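PDB 4MBO: serine-rich Repeat Adhesion Glycoprotein (Srr1) from Streptococcus agalactiae, which is a serine-rich repeat adhesion glycoprotein that binds fibrinogen, probably at the bacterial surface. Local coordinates for residues S65-T70 against R129-T134; I73-K78 against L180-Q185; S175-L180 against E187-Q192. One frame throughout, in Å; residues are numbered along the deposited sequence.

Interaction 1. Residues S65-T70 against R129-T134; sequences SDNLDT and RIISKT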
ATOM      1  N   SER A  65      15.449  -0.984  -7.248  1.00 13.15           N
ATOM      2  CA  SER A  65      15.664  -2.162  -6.447  1.00 12.73           C
ATOM      3  C   SER A  65      14.341  -2.878  -6.209  1.00 13.44           C
ATOM      4  O   SER A  65      13.269  -2.284  -6.381  1.00 13.47           O
ATOM      5  CB  SER A  65      16.370  -1.771  -5.138  1.00 12.85           C
ATOM      6  OG  SER A  65      15.720  -0.706  -4.426  1.00 14.31           O
ATOM      7  N   ASP A  66      14.408  -4.160  -5.867  1.00 14.75           N
ATOM      8  CA  ASP A  66      13.222  -4.969  -5.678  1.00 17.23           C
ATOM      9  C   ASP A  66      12.299  -4.485  -4.597  1.00 17.76           C
ATOM     10  O   ASP A  66      11.150  -4.914  -4.539  1.00 21.23           O
ATOM     11  CB  ASP A  66      13.598  -6.399  -5.270  1.00 20.44           C
ATOM     12  CG  ASP A  66      14.118  -7.221  -6.378  1.00 25.66           C
ATOM     13  OD1 ASP A  66      14.344  -6.743  -7.490  1.00 25.28           O
ATOM     14  OD2 ASP A  66      14.311  -8.442  -6.095  1.00 33.57           O
ATOM     15  N   ASN A  67      12.789  -3.639  -3.705  1.00 14.01           N
ATOM     16  CA  ASN A  67      11.968  -3.184  -2.617  1.00 14.11           C
ATOM     17  C   ASN A  67      11.414  -1.791  -2.822  1.00 14.00           C
ATOM     18  O   ASN A  67      11.004  -1.168  -1.855  1.00 15.12           O
ATOM     19  CB  ASN A  67      12.760  -3.219  -1.314  1.00 14.07           C
ATOM     20  CG  ASN A  67      14.017  -2.363  -1.371  1.00 14.16           C
ATOM     21  OD1 ASN A  67      14.259  -1.654  -2.352  1.00 14.56           O
ATOM     22  ND2 ASN A  67      14.799  -2.402  -0.300  1.00 14.79           N
ATOM     23  N   LEU A  68      11.379  -1.320  -4.064  0.70 14.47           N
ATOM     24  CA  LEU A  68      10.936   0.033  -4.368  0.70 15.18           C
ATOM     25  C   LEU A  68       9.963   0.011  -5.539  0.70 15.32           C
ATOM     26  O   LEU A  68      10.221  -0.696  -6.520  0.70 16.35           O
ATOM     27  CB  LEU A  68      12.199   0.838  -4.706  0.70 17.05           C
ATOM     28  CG  LEU A  68      12.171   2.346  -4.755  0.70 17.75           C
ATOM     29  CD1 LEU A  68      11.863   2.925  -3.402  0.70 16.93           C
ATOM     30  CD2 LEU A  68      13.516   2.878  -5.263  0.70 16.74           C
ATOM     31  N   ASP A  69       8.827   0.730  -5.435  1.00 14.15           N
ATOM     32  CA  ASP A  69       7.811   0.790  -6.494  1.00 14.06           C
ATOM     33  C   ASP A  69       7.365   2.240  -6.703  1.00 14.21           C
ATOM     34  O   ASP A  69       7.757   3.125  -5.955  1.00 14.85           O
ATOM     35  CB  ASP A  69       6.642  -0.172  -6.247  1.00 15.35           C
ATOM     36  CG  ASP A  69       5.760   0.216  -5.091  1.00 17.62           C
ATOM     37  OD1 ASP A  69       5.350   1.385  -5.039  1.00 17.57           O
ATOM     38  OD2 ASP A  69       5.405  -0.692  -4.271  1.00 17.51           O
ATOM     39  N   THR A  70       6.623   2.473  -7.779  1.00 14.75           N
ATOM     40  CA  THR A  70       6.098   3.778  -8.140  1.00 14.45           C
ATOM     41  C   THR A  70       4.637   3.974  -7.744  1.00 15.26           C
ATOM     42  O   THR A  70       3.983   4.939  -8.166  1.00 15.86           O
ATOM     43  CB  THR A  70       6.154   3.938  -9.679  1.00 15.13           C
ATOM     44  OG1 THR A  70       5.403   2.860 -10.277  1.00 16.67           O
ATOM     45  CG2 THR A  70       7.590   3.909 -10.144  1.00 16.01           C
ATOM     46  N   ARG A 129       4.526  -4.776  -0.402  1.00 14.89           N
ATOM     47  CA  ARG A 129       4.421  -6.228  -0.540  1.00 16.24           C
ATOM     48  C   ARG A 129       5.736  -6.926  -0.194  1.00 17.75           C
ATOM     49  O   ARG A 129       5.734  -8.123   0.068  1.00 19.95           O
ATOM     50  CB  ARG A 129       4.024  -6.550  -1.977  1.00 17.50           C
ATOM     51  CG  ARG A 129       2.594  -6.131  -2.305  1.00 18.52           C
ATOM     52  CD  ARG A 129       2.378  -5.777  -3.768  1.00 19.87           C
ATOM     53  NE  ARG A 129       3.014  -4.473  -4.078  1.00 19.80           N
ATOM     54  CZ  ARG A 129       2.546  -3.583  -4.947  1.00 21.18           C
ATOM     55  NH1 ARG A 129       3.175  -2.417  -5.110  1.00 21.94           N
ATOM     56  NH2 ARG A 129       1.446  -3.833  -5.639  1.00 22.29           N
ATOM     57  N   ILE A 130       6.833  -6.178  -0.238  1.00 16.77           N
ATOM     58  CA  ILE A 130       8.198  -6.680  -0.005  1.00 16.58           C
ATOM     59  C   ILE A 130       8.651  -6.327   1.404  1.00 17.08           C
ATOM     60  O   ILE A 130       9.030  -7.217   2.161  1.00 19.45           O
ATOM     61  CB  ILE A 130       9.154  -6.125  -1.055  1.00 17.15           C
ATOM     62  CG1 ILE A 130       8.667  -6.507  -2.473  1.00 19.07           C
ATOM     63  CG2 ILE A 130      10.581  -6.617  -0.816  1.00 17.59           C
ATOM     64  CD1 ILE A 130       8.622  -7.987  -2.706  1.00 20.86           C
ATOM     65  N   ILE A 131       8.627  -5.045   1.760  1.00 14.62           N
ATOM     66  CA  ILE A 131       8.902  -4.594   3.139  1.00 14.61           C
ATOM     67  C   ILE A 131       7.502  -4.448   3.725  1.00 15.14           C
ATOM     68  O   ILE A 131       6.982  -3.349   3.865  1.00 16.36           O
ATOM     69  CB  ILE A 131       9.673  -3.282   3.177  1.00 15.22           C
ATOM     70  CG1 ILE A 131      10.952  -3.392   2.347  1.00 15.82           C
ATOM     71  CG2 ILE A 131      10.012  -2.890   4.609  1.00 16.26           C
ATOM     72  CD1 ILE A 131      11.677  -2.088   2.160  1.00 16.32           C
ATOM     73  N   SER A 132       6.930  -5.591   4.081  1.00 15.94           N
ATOM     74  CA  SER A 132       5.555  -5.669   4.540  1.00 16.37           C
ATOM     75  C   SER A 132       5.364  -5.545   6.058  1.00 17.69           C
ATOM     76  O   SER A 132       4.234  -5.572   6.559  1.00 17.30           O
ATOM     77  CB  SER A 132       4.966  -6.958   4.020  1.00 17.88           C
ATOM     78  OG  SER A 132       5.687  -8.022   4.588  1.00 19.20           O
ATOM     79  N   LYS A 133       6.474  -5.483   6.793  1.00 17.25           N
ATOM     80  CA  LYS A 133       6.462  -5.299   8.233  1.00 17.55           C
ATOM     81  C   LYS A 133       7.379  -4.170   8.657  1.00 17.67           C
ATOM     82  O   LYS A 133       8.383  -3.873   8.000  1.00 17.89           O
ATOM     83  CB  LYS A 133       6.901  -6.588   8.956  1.00 19.88           C
ATOM     84  CG  LYS A 133       5.958  -7.760   8.801  1.00 23.47           C
ATOM     85  CD  LYS A 133       6.516  -9.005   9.486  1.00 28.55           C
ATOM     86  CE  LYS A 133       5.736 -10.263   9.173  1.00 35.03           C
ATOM     87  NZ  LYS A 133       6.295 -11.437   9.923  1.00 39.27           N
ATOM     88  N   THR A 134       7.078  -3.573   9.797  1.00 17.01           N
ATOM     89  CA  THR A 134       7.916  -2.515  10.352  1.00 17.76           C
ATOM     90  C   THR A 134       9.336  -3.051  10.563  1.00 17.85           C
ATOM     91  O   THR A 134       9.514  -4.185  10.986  1.00 18.23           O
ATOM     92  CB  THR A 134       7.340  -2.069  11.692  1.00 18.20           C
ATOM     93  OG1 THR A 134       6.070  -1.420  11.468  1.00 19.07           O
ATOM     94  CG2 THR A 134       8.250  -1.149  12.412  1.00 19.42           C
TER
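Asp69 sets CG between its own backbone N and carbonyl carbon (chi1 69°), while Arg129 bends its chain at chi3 (-73°); these torsions help to bring the carboxylate and the guanidinium together. The outcome is a salt bridge, with NH1 of Arg129 2.9 Å from OD2 of Asp69. The two flat groups stand nearly perpendicular, at 87°. OD2 lies almost exactly in the guanidinium plane, at its edge, yet the nitrogen approaches OD2 from above the carboxylate plane, so the pair is joined by one bent bond and not by a two-pronged grip. The remaining oxygen, Asp69 OD1, accepts from the backbone N of Gln71 and of Gly72. On the arginine, NH1 also bonds Gln71 OE1, and NE pairs with Asp127.

Beside the charged pair the two isoleucines pack on the turn. CD1 of Ile131 makes an apolar contact 3.8 Å from CB of Asn67, and CG2 of Ile130 reaches the same CB at 4.1 Å. CG1 of Ile130 rests 3.6 Å from the backbone O of Asp66. The side meeting these isoleucines is a type I turn from Ser65 to Leu68, closed by Leu68 N to Ser65 O at 3.1 Å and braced by Ser65 OG donating to Asn67 OD1 at 2.7 Å. Asn67 ND2 is taken up by Cys140 O. The Asp66 side chain lies about 4 Å from a bound calcium ion.

The contact thus pins a turn of the Ig-like domain to the loop following strand 116-126. With an arginine and two backbone N-H groups directed at its carboxylate, the buried Asp69 is probably held in its ionised form.

Interaction 2. Residues I73-K78 against L180-Q185; sequences IGTILK and LDDERQ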
ATOM      1  N   ILE A  73       0.016   2.513  -2.420  1.00 16.59           N
ATOM      2  CA  ILE A  73      -1.209   1.682  -2.336  1.00 16.70           C
ATOM      3  C   ILE A  73      -1.979   1.628  -3.665  1.00 17.57           C
ATOM      4  O   ILE A  73      -2.999   0.993  -3.765  1.00 17.85           O
ATOM      5  CB  ILE A  73      -2.164   2.084  -1.194  1.00 17.73           C
ATOM      6  CG1 ILE A  73      -2.771   3.497  -1.400  1.00 19.25           C
ATOM      7  CG2 ILE A  73      -1.435   1.995   0.135  1.00 17.24           C
ATOM      8  CD1 ILE A  73      -3.867   3.815  -0.420  1.00 20.10           C
ATOM      9  N   GLY A  74      -1.436   2.268  -4.693  1.00 17.85           N
ATOM     10  CA  GLY A  74      -2.093   2.310  -5.975  1.00 18.47           C
ATOM     11  C   GLY A  74      -1.873   1.137  -6.886  1.00 18.57           C
ATOM     12  O   GLY A  74      -1.055   0.269  -6.631  1.00 18.19           O
ATOM     13  N   THR A  75      -2.599   1.146  -8.000  1.00 20.81           N
ATOM     14  CA  THR A  75      -2.531   0.072  -8.997  1.00 23.32           C
ATOM     15  C   THR A  75      -2.121   0.549 -10.384  1.00 22.93           C
ATOM     16  O   THR A  75      -2.018  -0.243 -11.283  1.00 26.89           O
ATOM     17  CB  THR A  75      -3.866  -0.650  -9.149  1.00 25.74           C
ATOM     18  OG1 THR A  75      -4.841   0.227  -9.712  1.00 27.61           O
ATOM     19  CG2 THR A  75      -4.386  -1.178  -7.809  1.00 27.05           C
ATOM     20  N   ILE A  76      -1.869   1.836 -10.551  1.00 24.21           N
ATOM     21  CA  ILE A  76      -1.510   2.379 -11.869  1.00 24.43           C
ATOM     22  C   ILE A  76      -0.110   1.941 -12.264  1.00 23.60           C
ATOM     23  O   ILE A  76       0.837   2.008 -11.439  1.00 21.98           O
ATOM     24  CB  ILE A  76      -1.539   3.917 -11.847  1.00 25.85           C
ATOM     25  CG1 ILE A  76      -2.927   4.408 -11.452  1.00 30.87           C
ATOM     26  CG2 ILE A  76      -1.171   4.494 -13.218  1.00 27.99           C
ATOM     27  CD1 ILE A  76      -3.027   5.904 -11.261  1.00 34.04           C
ATOM     28  N   LEU A  77       0.023   1.481 -13.511  1.00 23.49           N
ATOM     29  CA  LEU A  77       1.353   1.089 -14.034  1.00 23.31           C
ATOM     30  C   LEU A  77       2.037   2.239 -14.771  1.00 22.95           C
ATOM     31  O   LEU A  77       3.271   2.340 -14.760  1.00 22.47           O
ATOM     32  CB  LEU A  77       1.225  -0.101 -14.965  1.00 25.55           C
ATOM     33  CG  LEU A  77       0.729  -1.381 -14.306  1.00 27.63           C
ATOM     34  CD1 LEU A  77       0.543  -2.435 -15.388  1.00 30.88           C
ATOM     35  CD2 LEU A  77       1.652  -1.839 -13.213  1.00 27.09           C
ATOM     36  N   LYS A  78       1.254   3.097 -15.405  0.60 23.20           N
ATOM     37  CA  LYS A  78       1.804   4.231 -16.111  0.60 23.77           C
ATOM     38  C   LYS A  78       2.536   5.120 -15.118  0.60 22.93           C
ATOM     39  O   LYS A  78       2.280   5.073 -13.910  0.60 21.84           O
ATOM     40  CB  LYS A  78       0.671   5.030 -16.762  0.60 26.98           C
ATOM     41  CG  LYS A  78      -0.196   4.166 -17.665  0.60 29.28           C
ATOM     42  CD  LYS A  78       0.317   4.085 -19.084  0.60 32.61           C
ATOM     43  CE  LYS A  78      -0.332   5.160 -19.946  0.60 35.13           C
ATOM     44  NZ  LYS A  78      -1.787   4.910 -20.127  0.60 38.49           N
ATOM     45  N   LEU A 180      -5.861   1.054  -3.587  1.00 18.83           N
ATOM     46  CA  LEU A 180      -6.777   1.889  -4.355  1.00 21.99           C
ATOM     47  C   LEU A 180      -6.660   1.433  -5.803  1.00 25.37           C
ATOM     48  O   LEU A 180      -5.610   1.572  -6.408  1.00 23.68           O
ATOM     49  CB  LEU A 180      -6.431   3.362  -4.222  1.00 22.96           C
ATOM     50  CG  LEU A 180      -6.521   4.002  -2.835  1.00 26.20           C
ATOM     51  CD1 LEU A 180      -6.003   5.449  -2.901  1.00 27.71           C
ATOM     52  CD2 LEU A 180      -7.929   3.930  -2.247  1.00 28.82           C
ATOM     53  N   ASP A 181      -7.725   0.873  -6.362  1.00 27.20           N
ATOM     54  CA  ASP A 181      -7.701   0.356  -7.738  1.00 31.03           C
ATOM     55  C   ASP A 181      -8.180   1.440  -8.672  1.00 33.54           C
ATOM     56  O   ASP A 181      -9.344   1.884  -8.590  1.00 33.85           O
ATOM     57  CB  ASP A 181      -8.564  -0.895  -7.834  1.00 33.66           C
ATOM     58  CG  ASP A 181      -8.425  -1.605  -9.170  1.00 37.57           C
ATOM     59  OD1 ASP A 181      -8.347  -0.918 -10.224  1.00 38.16           O
ATOM     60  OD2 ASP A 181      -8.397  -2.857  -9.147  1.00 39.66           O
ATOM     61  N   ASP A 182      -7.284   1.839  -9.582  0.50 38.10           N
ATOM     62  CA  ASP A 182      -7.524   2.912 -10.531  0.50 41.89           C
ATOM     63  C   ASP A 182      -8.627   2.615 -11.534  0.50 43.53           C
ATOM     64  O   ASP A 182      -9.485   3.460 -11.789  0.50 45.08           O
ATOM     65  CB  ASP A 182      -6.231   3.235 -11.308  0.50 42.87           C
ATOM     66  CG  ASP A 182      -5.736   2.063 -12.170  0.50 43.84           C
ATOM     67  OD1 ASP A 182      -5.824   0.894 -11.737  0.50 42.16           O
ATOM     68  OD2 ASP A 182      -5.227   2.314 -13.283  0.50 50.14           O
ATOM     69  N   GLU A 183      -8.586   1.415 -12.104  1.00 44.87           N
ATOM     70  CA  GLU A 183      -9.549   0.997 -13.138  1.00 49.72           C
ATOM     71  C   GLU A 183     -10.944   0.807 -12.590  1.00 47.63           C
ATOM     72  O   GLU A 183     -11.917   1.298 -13.162  1.00 48.24           O
ATOM     73  CB  GLU A 183      -9.095  -0.303 -13.815  1.00 55.04           C
ATOM     74  CG  GLU A 183      -7.750  -0.220 -14.534  1.00 60.59           C
ATOM     75  CD  GLU A 183      -7.748   0.705 -15.739  1.00 68.45           C
ATOM     76  OE1 GLU A 183      -8.820   1.253 -16.099  1.00 75.83           O
ATOM     77  OE2 GLU A 183      -6.659   0.872 -16.342  1.00 73.09           O
ATOM     78  N   ARG A 184     -11.035   0.088 -11.489  1.00 44.06           N
ATOM     79  CA  ARG A 184     -12.312  -0.197 -10.866  1.00 44.91           C
ATOM     80  C   ARG A 184     -12.856   0.940  -9.987  1.00 40.20           C
ATOM     81  O   ARG A 184     -14.010   0.897  -9.628  1.00 37.20           O
ATOM     82  CB  ARG A 184     -12.164  -1.456 -10.002  1.00 49.46           C
ATOM     83  CG  ARG A 184     -11.987  -2.761 -10.768  1.00 55.86           C
ATOM     84  CD  ARG A 184     -13.246  -3.613 -10.715  1.00 63.03           C
ATOM     85  NE  ARG A 184     -13.481  -4.105  -9.350  1.00 68.41           N
ATOM     86  CZ  ARG A 184     -14.465  -4.930  -8.990  1.00 72.64           C
ATOM     87  NH1 ARG A 184     -14.576  -5.308  -7.719  1.00 70.52           N
ATOM     88  NH2 ARG A 184     -15.338  -5.382  -9.891  1.00 75.59           N
ATOM     89  N   GLN A 185     -12.027   1.934  -9.635  1.00 36.99           N
ATOM     90  CA  GLN A 185     -12.426   3.037  -8.718  1.00 34.96           C
ATOM     91  C   GLN A 185     -12.923   2.493  -7.380  1.00 30.00           C
ATOM     92  O   GLN A 185     -14.001   2.865  -6.862  1.00 28.09           O
ATOM     93  CB  GLN A 185     -13.436   3.978  -9.365  1.00 37.84           C
ATOM     94  CG  GLN A 185     -12.777   4.856 -10.428  1.00 41.80           C
ATOM     95  CD  GLN A 185     -11.765   5.829  -9.833  1.00 43.71           C
ATOM     96  OE1 GLN A 185     -12.123   6.679  -9.008  1.00 46.62           O
ATOM     97  NE2 GLN A 185     -10.498   5.732 -10.269  1.00 45.63           N
TER
HETATM   98  O   HOH W   1      -4.396   3.532  -8.475  1.00 21.78           O
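Asp182 turns its carboxylate to Thr75 and Ile76, and both neighbours lie on the same side of the carboxylate plane: CG1 of Ile76 is 3.6 Å from OD2, and the Thr75 hydroxyl is displaced over the OD1 end. The hydroxyl contact needs caution, because Thr75 OG1 to Asp182 OD1 measures 2.3 Å, too short for an ordinary hydrogen bond, and Asp182 was modelled in two conformers; its detail is doubtful. The Asp181 carboxylate is used within its own segment. Its OD1 is met from above the plane by the backbone N of Arg184 at 3.1 Å, a nearly straight bond (176°) that makes an Asx motif of the turn. NE2 of Gln185 donates to Asp182 O, which lies close to the plane of the Gln185 amide.

Firmer evidence for the crossing comes from the backbone. Leu180 N donates to Ile73 O at 2.9 Å with an angle of 162°. One step on, a water spans the gap, accepting from Thr75 N at 3.0 Å and donating to Leu180 O at 3.1 Å. Ile73 holds CG1 between its N and carbonyl carbon (chi1 65°), which swings CD1 to within 3.6 Å of CG of Leu180 and adds an apolar clasp at this end.

The contact lies at the surface. It docks the loop between strands 68-69 and 82-83, part of the Ig-like region, on the end of strand 169-181 and the turn beyond it, in the adhesin C-terminal region. Ile73 also touches Gln128, and Asp181 touches Thr186 of strand 186-202.

Interaction 3. Residues S175-L180 against E187-Q192; sequences SRIMKL and ETYITQ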
ATOM      1  N   SER A 175      -6.504  -1.799  11.374  1.00 14.46           N
ATOM      2  CA  SER A 175      -7.071  -1.769  10.041  1.00 13.99           C
ATOM      3  C   SER A 175      -6.261  -0.865   9.148  1.00 14.66           C
ATOM      4  O   SER A 175      -5.475  -0.100   9.647  1.00 14.96           O
ATOM      5  CB  SER A 175      -8.512  -1.333  10.083  1.00 14.63           C
ATOM      6  OG  SER A 175      -8.591   0.022  10.544  1.00 15.37           O
ATOM      7  N   ARG A 176      -6.447  -0.989   7.846  1.00 14.16           N
ATOM      8  CA  ARG A 176      -5.683  -0.199   6.875  1.00 14.25           C
ATOM      9  C   ARG A 176      -6.353  -0.168   5.518  1.00 15.28           C
ATOM     10  O   ARG A 176      -6.864  -1.166   5.050  1.00 14.48           O
ATOM     11  CB  ARG A 176      -4.293  -0.850   6.756  1.00 14.95           C
ATOM     12  CG  ARG A 176      -3.255  -0.060   6.013  1.00 15.54           C
ATOM     13  CD  ARG A 176      -1.888  -0.748   6.123  1.00 15.10           C
ATOM     14  NE  ARG A 176      -0.907   0.201   5.658  1.00 15.65           N
ATOM     15  CZ  ARG A 176      -0.357   0.212   4.462  1.00 16.13           C
ATOM     16  NH1 ARG A 176       0.439   1.218   4.158  1.00 17.33           N
ATOM     17  NH2 ARG A 176      -0.603  -0.733   3.561  1.00 15.64           N
ATOM     18  N   ILE A 177      -6.346   0.999   4.853  1.00 15.72           N
ATOM     19  CA  ILE A 177      -6.729   1.077   3.487  1.00 16.94           C
ATOM     20  C   ILE A 177      -5.427   0.737   2.781  1.00 18.88           C
ATOM     21  O   ILE A 177      -4.430   1.491   2.862  1.00 19.69           O
ATOM     22  CB  ILE A 177      -7.216   2.481   3.102  1.00 19.96           C
ATOM     23  CG1 ILE A 177      -8.501   2.777   3.866  1.00 20.95           C
ATOM     24  CG2 ILE A 177      -7.381   2.553   1.613  1.00 20.63           C
ATOM     25  CD1 ILE A 177      -9.082   4.158   3.669  1.00 25.09           C
ATOM     26  N   MET A 178      -5.376  -0.439   2.168  1.00 16.62           N
ATOM     27  CA  MET A 178      -4.117  -0.894   1.596  1.00 17.58           C
ATOM     28  C   MET A 178      -4.077  -1.003   0.091  1.00 17.47           C
ATOM     29  O   MET A 178      -3.068  -1.421  -0.479  1.00 16.53           O
ATOM     30  CB  MET A 178      -3.675  -2.193   2.275  1.00 18.20           C
ATOM     31  CG  MET A 178      -4.744  -3.251   2.400  1.00 18.83           C
ATOM     32  SD  MET A 178      -5.417  -3.763   0.833  1.00 20.59           S
ATOM     33  CE  MET A 178      -3.948  -4.557   0.082  1.00 19.87           C
ATOM     34  N   LYS A 179      -5.156  -0.590  -0.570  1.00 16.80           N
ATOM     35  CA  LYS A 179      -5.202  -0.629  -2.032  1.00 16.87           C
ATOM     36  C   LYS A 179      -6.241   0.318  -2.560  1.00 18.51           C
ATOM     37  O   LYS A 179      -7.365   0.380  -2.032  1.00 18.25           O
ATOM     38  CB  LYS A 179      -5.534  -2.028  -2.552  1.00 17.56           C
ATOM     39  CG  LYS A 179      -5.206  -2.276  -4.021  1.00 19.24           C
ATOM     40  CD  LYS A 179      -3.708  -2.241  -4.341  1.00 19.63           C
ATOM     41  CE  LYS A 179      -2.901  -3.186  -3.447  1.00 18.95           C
ATOM     42  NZ  LYS A 179      -1.520  -3.401  -3.961  1.00 21.01           N
ATOM     43  N   LEU A 180      -5.861   1.054  -3.587  1.00 18.83           N
ATOM     44  CA  LEU A 180      -6.777   1.889  -4.355  1.00 21.99           C
ATOM     45  C   LEU A 180      -6.660   1.433  -5.803  1.00 25.37           C
ATOM     46  O   LEU A 180      -5.610   1.572  -6.408  1.00 23.68           O
ATOM     47  CB  LEU A 180      -6.431   3.362  -4.222  1.00 22.96           C
ATOM     48  CG  LEU A 180      -6.521   4.002  -2.835  1.00 26.20           C
ATOM     49  CD1 LEU A 180      -6.003   5.449  -2.901  1.00 27.71           C
ATOM     50  CD2 LEU A 180      -7.929   3.930  -2.247  1.00 28.82           C
ATOM     51  N   GLU A 187     -11.625   0.860  -3.326  1.00 20.99           N
ATOM     52  CA  GLU A 187     -10.645   0.824  -2.267  1.00 20.44           C
ATOM     53  C   GLU A 187     -10.840  -0.446  -1.485  1.00 19.42           C
ATOM     54  O   GLU A 187     -11.970  -0.965  -1.365  1.00 19.46           O
ATOM     55  CB  GLU A 187     -10.703   2.038  -1.337  1.00 23.04           C
ATOM     56  CG  GLU A 187     -11.892   2.126  -0.442  1.00 23.70           C
ATOM     57  CD  GLU A 187     -12.003   3.446   0.334  1.00 25.43           C
ATOM     58  OE1 GLU A 187     -12.106   3.412   1.592  1.00 30.37           O
ATOM     59  OE2 GLU A 187     -12.037   4.503  -0.299  1.00 25.91           O
ATOM     60  N   THR A 188      -9.733  -0.963  -0.973  1.00 17.51           N
ATOM     61  CA  THR A 188      -9.763  -2.156  -0.155  1.00 16.82           C
ATOM     62  C   THR A 188      -9.294  -1.786   1.242  1.00 15.87           C
ATOM     63  O   THR A 188      -8.171  -1.316   1.448  1.00 16.77           O
ATOM     64  CB  THR A 188      -8.873  -3.276  -0.722  1.00 17.73           C
ATOM     65  OG1 THR A 188      -9.269  -3.586  -2.073  1.00 20.34           O
ATOM     66  CG2 THR A 188      -8.966  -4.522   0.133  1.00 18.16           C
ATOM     67  N   TYR A 189     -10.172  -2.047   2.199  1.00 14.77           N
ATOM     68  CA  TYR A 189      -9.982  -1.752   3.599  1.00 14.60           C
ATOM     69  C   TYR A 189      -9.925  -3.075   4.326  1.00 13.62           C
ATOM     70  O   TYR A 189     -10.920  -3.826   4.374  1.00 14.52           O
ATOM     71  CB  TYR A 189     -11.180  -0.885   4.093  1.00 14.79           C
ATOM     72  CG  TYR A 189     -11.170  -0.599   5.583  1.00 14.37           C
ATOM     73  CD1 TYR A 189     -10.232   0.251   6.140  1.00 15.38           C
ATOM     74  CD2 TYR A 189     -12.116  -1.156   6.430  1.00 14.01           C
ATOM     75  CE1 TYR A 189     -10.221   0.545   7.495  1.00 15.64           C
ATOM     76  CE2 TYR A 189     -12.113  -0.867   7.778  1.00 14.83           C
ATOM     77  CZ  TYR A 189     -11.177  -0.015   8.314  1.00 14.70           C
ATOM     78  OH  TYR A 189     -11.144   0.270   9.678  1.00 15.38           O
ATOM     79  N   ILE A 190      -8.801  -3.334   4.942  1.00 13.52           N
ATOM     80  CA  ILE A 190      -8.578  -4.600   5.618  1.00 13.27           C
ATOM     81  C   ILE A 190      -8.454  -4.426   7.122  1.00 13.29           C
ATOM     82  O   ILE A 190      -7.802  -3.491   7.609  1.00 13.90           O
ATOM     83  CB  ILE A 190      -7.338  -5.305   5.059  1.00 14.59           C
ATOM     84  CG1 ILE A 190      -7.538  -5.568   3.578  1.00 15.53           C
ATOM     85  CG2 ILE A 190      -7.109  -6.627   5.802  1.00 14.82           C
ATOM     86  CD1 ILE A 190      -6.459  -6.407   2.933  1.00 17.19           C
ATOM     87  N   THR A 191      -9.120  -5.326   7.854  1.00 12.74           N
ATOM     88  CA  THR A 191      -9.116  -5.343   9.279  1.00 13.11           C
ATOM     89  C   THR A 191      -8.484  -6.619   9.800  1.00 13.23           C
ATOM     90  O   THR A 191      -8.869  -7.726   9.366  1.00 14.17           O
ATOM     91  CB  THR A 191     -10.562  -5.250   9.833  1.00 13.37           C
ATOM     92  OG1 THR A 191     -11.157  -4.008   9.393  1.00 14.47           O
ATOM     93  CG2 THR A 191     -10.547  -5.227  11.340  1.00 14.80           C
ATOM     94  N   GLN A 192      -7.516  -6.472  10.703  1.00 13.26           N
ATOM     95  CA  GLN A 192      -6.919  -7.622  11.385  1.00 13.73           C
ATOM     96  C   GLN A 192      -7.515  -7.705  12.784  1.00 13.34           C
ATOM     97  O   GLN A 192      -7.474  -6.739  13.552  1.00 13.84           O
ATOM     98  CB  GLN A 192      -5.426  -7.512  11.497  1.00 14.66           C
ATOM     99  CG  GLN A 192      -4.722  -7.510  10.156  1.00 15.17           C
ATOM    100  CD  GLN A 192      -3.244  -7.200  10.299  1.00 15.95           C
ATOM    101  OE1 GLN A 192      -2.826  -6.489  11.239  1.00 17.38           O
ATOM    102  NE2 GLN A 192      -2.445  -7.687   9.353  1.00 16.96           N
TER
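Met178 curls its thioether over the end of Ile190, with SD 3.5 Å from CD1 of Ile190 and 3.7 Å from CG2 of Thr188. CG sits between the backbone N and carbonyl carbon (chi1 48°), and further bends at chi2 and chi3 fold the chain back across the neighbouring strand.

Tyr189 takes the other face of the sheet. With CG anti to the backbone N (chi1 175°), the ring leans toward Ser175 on the facing strand until OH is 2.7 Å from OG of Ser175, a hydrogen bond in which either hydroxyl may donate. Tyr189 OH also bonds Ser299 OG, so the buried phenol has two polar partners. At the ring edge lies Ile177, its CG1 3.8 Å from CD1 of Tyr189, the two side chains nearly at right angles. Further along, CD2 of Leu180 runs beside CB of Glu187 at 3.5 Å.

The strands are antiparallel: the N-to-C directions of the two segments make an angle of 147°. Arg176 and Ile190 form a hydrogen-bonded pair, each N-to-O distance being 2.9 Å. Beyond it the pairing slips by one residue: Met178 N donates to Thr188 O at 3.0 Å, while Thr188 N donates to Lys179 O at 2.9 Å. Two residues, Met178 and Lys179, therefore face the single Thr188, and the near-zero psi of Met178 agrees with a beta bulge there.

This is a beta hairpin of the adhesin C-terminal region. Strands 295-302 and 309-316 cover the face bearing Ser175, Ile177, Glu187 and Tyr189, and strand 283-290 continues the sheet beside strand 186-202. On the opposite face Arg176 reaches across to Asp38 and Gln128, while Lys179 pairs with Asp245.

Overall arrangement
From the N terminus, interaction 1 closes the excursion from 65-70 to 129-134 inside the Ig-like region. Interaction 2 starts within that excursion, at 73-78, and ends beyond it at 180-185, so the two cross and interaction 2 ties the Ig-like region to the adhesin C-terminal region. Interaction 3 follows interaction 1 in series and closes the short turn of a long-stranded hairpin; it crosses interaction 2, with which it shares Leu180 and strand 169-181. Ile73 and Thr75 pack on the Lys179 side chain there. Interactions 1 and 3, with centres about 17 Å apart, meet where Arg129 and Lys179 bring like charges together near Asp245, which forms a salt bridge with Lys179.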